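Local coordinates for protein octaprenyl Pyrophosphate Synthase (Helicobacter pylori, PDB 3TC1) that probably catalyses the stepwise addition of isopentenyl diphosphate units to an allylic diphosphate, building the forty-carbon chain of octaprenyl diphosphate, at residues K224-L227 against P228-L231; V131-L134 against S135-E138. All blocks are in the same frame, centred on the assembly; numbering follows the deposited sequence.

Both contacts lie near the probable active site of an all-helical prenyl synthase, with their centres about 21 Å apart and their nearest atoms about 7 Å apart, so they do not touch. Contact 2, earlier in the chain, sits within helix 121-144; contact 1 forms the loop-to-helix turn that starts helix 227-233. The side chain of T226 is about 7 Å from a bound magnesium ion, and that of E138 about 12 Å. T226 packs on D201 and E138 lies close to D77, residues of the two DDxxD motifs characteristic of this family. Helix 152-177 links both, packing on L227 and L230 and pairing with R133, R136 and E138.

Contact 1. Residues K224-L227 against P228-L231; sequences KTTL and PYLL
L231 N donates an almost straight hydrogen bond (176°) to L227 O, 2.8 Å away, meeting the carbonyl nearly end-on. One residue back, L230 N reaches T226 O in the carbonyl plane at 3.0 Å, and these two bonds close the first turn of helix 227-233. P228 suits this turn because a residue so early in a helix needs no backbone N-H to donate. The proline ring brings P228 CD to 3.4 Å from L227 CB, as expected across the bond that joins them, and this limits the conformations open to L227. T226 holds the N-cap position, but its side chain makes no capping bond. With chi1 at 59°, T226 OG1 stands between the backbone N and the carbonyl carbon and lies in the plane of the Y229 ring, at its edge, 3.3 Å from Y229 CD2. T225 CG2 meets Y229 CB at 3.7 Å, while T225 OG1 bonds to N149 N. Farther on, L227 CD1 touches L231 CG at 3.8 Å where the two leucines slant across each other. F220 stacks on the Y229 ring and F263 meets it edge-to-face. The carbonyls of T226 and L227 are thus paired with N-H groups of L230 and L231, amid buried methyls and aromatic carbons.

Contact 2. Residues V131-L134 against S135-E138; sequences VLRL and SRGE
R136 runs past R133 along the surface of helix 121-144, the two side chains lying side by side and pointing the same way. R136 CB starts near two carbonyls of the preceding turn, 3.7 Å from R133 O and equally far from L132 O. From there CG extends opposite the backbone N (chi1 -178°), and a bend at chi3 (71°) swings the guanidinium toward its neighbour. R136 NE forms a salt bridge with D161, and R136 NH1 bonds to the carbonyl of I20 of the second subunit. R136 NH2 lies over one face of the R133 guanidinium, 3.6 Å from R133 NE, with the planes 62° apart. Because R133 NH2 also pairs with D161, that one carboxylate gathers both arginines and probably offsets their like charges. Beneath them runs regular alpha-helix, in the all-helical prenyl synthase fold and at the dimer interface. S135 N bonds to V131 O (3.1 Å) and G137 N to R133 O (2.7 Å). L132 O takes two donors on the same face of its plane: R136 N at 3.1 Å and S135 OG at 2.8 Å. Serine suits this buried position, its small hydroxyl folding back onto the helix's own carbonyl and also making a weak hydrogen bond to S110 of the second subunit. E138 N bonds to L134 O (3.0 Å), while the E138 carboxylate forms a salt bridge with K162.

Contact 1. Residues K224-L227 against P228-L231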
loop_
_atom_site.group_PDB
_atom_site.type_symbol
_atom_site.label_atom_id
_atom_site.label_comp_id
_atom_site.label_asym_id
_atom_site.label_seq_id
_atom_site.Cartn_x
_atom_site.Cartn_y
_atom_site.Cartn_z
ATOM N N LYS B 224 5.885 20.491 -9.356
ATOM C CA LYS B 224 7.195 20.039 -8.892
ATOM C C LYS B 224 8.284 21.012 -9.320
ATOM O O LYS B 224 8.525 21.170 -10.513
ATOM C CB LYS B 224 7.522 18.659 -9.466
ATOM C CG LYS B 224 6.580 17.547 -9.027
ATOM C CD LYS B 224 6.952 16.238 -9.700
ATOM C CE LYS B 224 5.969 15.136 -9.350
ATOM N NZ LYS B 224 6.249 13.893 -10.119
ATOM N N THR B 225 8.929 21.671 -8.356
ATOM C CA THR B 225 10.008 22.601 -8.673
ATOM C C THR B 225 11.312 21.805 -8.655
ATOM O O THR B 225 11.994 21.727 -7.630
ATOM C CB THR B 225 10.100 23.753 -7.651
ATOM O OG1 THR B 225 8.812 24.365 -7.497
ATOM C CG2 THR B 225 11.084 24.810 -8.144
ATOM N N THR B 226 11.644 21.212 -9.799
ATOM C CA THR B 226 12.838 20.384 -9.939
ATOM C C THR B 226 14.131 21.197 -10.001
ATOM O O THR B 226 14.096 22.422 -10.097
ATOM C CB THR B 226 12.726 19.482 -11.187
ATOM O OG1 THR B 226 12.555 20.293 -12.355
ATOM C CG2 THR B 226 11.510 18.563 -11.062
ATOM N N LEU B 227 15.269 20.506 -9.953
ATOM C CA LEU B 227 16.571 21.179 -9.963
ATOM C C LEU B 227 16.729 22.283 -11.014
ATOM O O LEU B 227 17.187 23.375 -10.698
ATOM C CB LEU B 227 17.705 20.150 -10.107
ATOM C CG LEU B 227 19.111 20.703 -9.827
ATOM C CD1 LEU B 227 19.129 21.409 -8.471
ATOM C CD2 LEU B 227 20.132 19.571 -9.857
ATOM N N PRO B 228 16.367 22.012 -12.282
ATOM C CA PRO B 228 16.512 23.067 -13.290
ATOM C C PRO B 228 15.831 24.371 -12.861
ATOM O O PRO B 228 16.391 25.452 -13.014
ATOM C CB PRO B 228 15.846 22.458 -14.522
ATOM C CG PRO B 228 16.124 20.993 -14.358
ATOM C CD PRO B 228 15.858 20.771 -12.888
ATOM N N TYR B 229 14.620 24.257 -12.324
ATOM C CA TYR B 229 13.855 25.424 -11.887
ATOM C C TYR B 229 14.477 26.079 -10.663
ATOM O O TYR B 229 14.455 27.303 -10.525
ATOM C CB TYR B 229 12.406 25.009 -11.601
ATOM C CG TYR B 229 11.662 24.610 -12.858
ATOM C CD1 TYR B 229 11.037 25.571 -13.658
ATOM C CD2 TYR B 229 11.625 23.279 -13.275
ATOM C CE1 TYR B 229 10.393 25.215 -14.844
ATOM C CE2 TYR B 229 10.985 22.913 -14.465
ATOM C CZ TYR B 229 10.372 23.886 -15.240
ATOM O OH TYR B 229 9.729 23.524 -16.403
ATOM N N LEU B 230 15.030 25.260 -9.773
ATOM C CA LEU B 230 15.681 25.771 -8.574
ATOM C C LEU B 230 16.935 26.564 -8.956
ATOM O O LEU B 230 17.145 27.680 -8.482
ATOM C CB LEU B 230 16.055 24.605 -7.652
ATOM C CG LEU B 230 14.835 23.933 -7.011
ATOM C CD1 LEU B 230 15.182 22.537 -6.520
ATOM C CD2 LEU B 230 14.336 24.828 -5.871
ATOM N N LEU B 231 17.766 25.979 -9.812
ATOM C CA LEU B 231 18.993 26.643 -10.250
ATOM C C LEU B 231 18.672 27.907 -11.050
ATOM O O LEU B 231 19.353 28.925 -10.920
ATOM C CB LEU B 231 19.844 25.681 -11.088
ATOM C CG LEU B 231 20.389 24.451 -10.348
ATOM C CD1 LEU B 231 21.168 23.568 -11.307
ATOM C CD2 LEU B 231 21.285 24.904 -9.196
#

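Contact 2. Residues V131-L134 against S135-E138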
loop_
_atom_site.group_PDB
_atom_site.type_symbol
_atom_site.label_atom_id
_atom_site.label_comp_id
_atom_site.label_asym_id
_atom_site.label_seq_id
_atom_site.Cartn_x
_atom_site.Cartn_y
_atom_site.Cartn_z
ATOM N N VAL B 131 10.537 1.189 1.537
ATOM C CA VAL B 131 9.153 1.452 1.159
ATOM C C VAL B 131 8.579 2.530 2.091
ATOM O O VAL B 131 7.759 3.343 1.671
ATOM C CB VAL B 131 8.278 0.181 1.237
ATOM C CG1 VAL B 131 6.828 0.530 0.915
ATOM C CG2 VAL B 131 8.782 -0.865 0.245
ATOM N N LEU B 132 9.014 2.542 3.347
ATOM C CA LEU B 132 8.542 3.551 4.292
ATOM C C LEU B 132 9.041 4.928 3.854
ATOM O O LEU B 132 8.328 5.923 3.964
ATOM C CB LEU B 132 9.040 3.246 5.707
ATOM C CG LEU B 132 8.711 4.300 6.773
ATOM C CD1 LEU B 132 7.205 4.510 6.856
ATOM C CD2 LEU B 132 9.264 3.860 8.117
ATOM N N ARG B 133 10.269 4.990 3.354
ATOM C CA ARG B 133 10.804 6.264 2.898
ATOM C C ARG B 133 10.159 6.691 1.587
ATOM O O ARG B 133 9.965 7.876 1.347
ATOM C CB ARG B 133 12.323 6.177 2.772
ATOM C CG ARG B 133 12.962 5.914 4.116
ATOM C CD ARG B 133 14.461 5.994 4.067
ATOM N NE ARG B 133 14.892 7.328 3.673
ATOM C CZ ARG B 133 16.077 7.839 3.972
ATOM N NH1 ARG B 133 16.949 7.122 4.669
ATOM N NH2 ARG B 133 16.384 9.074 3.594
ATOM N N LEU B 134 9.811 5.724 0.743
ATOM C CA LEU B 134 9.145 6.041 -0.517
ATOM C C LEU B 134 7.802 6.707 -0.202
ATOM O O LEU B 134 7.380 7.646 -0.878
ATOM C CB LEU B 134 8.886 4.770 -1.332
ATOM C CG LEU B 134 10.075 4.014 -1.922
ATOM C CD1 LEU B 134 9.588 2.700 -2.519
ATOM C CD2 LEU B 134 10.755 4.868 -2.980
ATOM N N SER B 135 7.124 6.215 0.827
ATOM C CA SER B 135 5.836 6.795 1.186
ATOM C C SER B 135 6.021 8.173 1.820
ATOM O O SER B 135 5.211 9.071 1.601
ATOM C CB SER B 135 5.059 5.862 2.128
ATOM O OG SER B 135 5.594 5.866 3.444
ATOM N N ARG B 136 7.090 8.352 2.592
ATOM C CA ARG B 136 7.340 9.650 3.207
ATOM C C ARG B 136 7.707 10.646 2.106
ATOM O O ARG B 136 7.304 11.810 2.145
ATOM C CB ARG B 136 8.484 9.574 4.226
ATOM C CG ARG B 136 8.745 10.899 4.929
ATOM C CD ARG B 136 9.822 10.780 5.995
ATOM N NE ARG B 136 11.155 10.598 5.433
ATOM C CZ ARG B 136 12.202 10.153 6.122
ATOM N NH1 ARG B 136 12.072 9.841 7.404
ATOM N NH2 ARG B 136 13.381 10.014 5.528
ATOM N N GLY B 137 8.473 10.173 1.127
ATOM C CA GLY B 137 8.877 11.024 0.023
ATOM C C GLY B 137 7.698 11.433 -0.838
ATOM O O GLY B 137 7.646 12.552 -1.343
ATOM N N GLU B 138 6.744 10.526 -1.014
ATOM C CA GLU B 138 5.574 10.829 -1.823
ATOM C C GLU B 138 4.765 11.933 -1.141
ATOM O O GLU B 138 4.315 12.873 -1.792
ATOM C CB GLU B 138 4.715 9.576 -2.003
ATOM C CG GLU B 138 3.417 9.828 -2.750
ATOM C CD GLU B 138 3.633 10.320 -4.171
ATOM O OE1 GLU B 138 2.629 10.665 -4.827
ATOM O OE2 GLU B 138 4.794 10.358 -4.636
#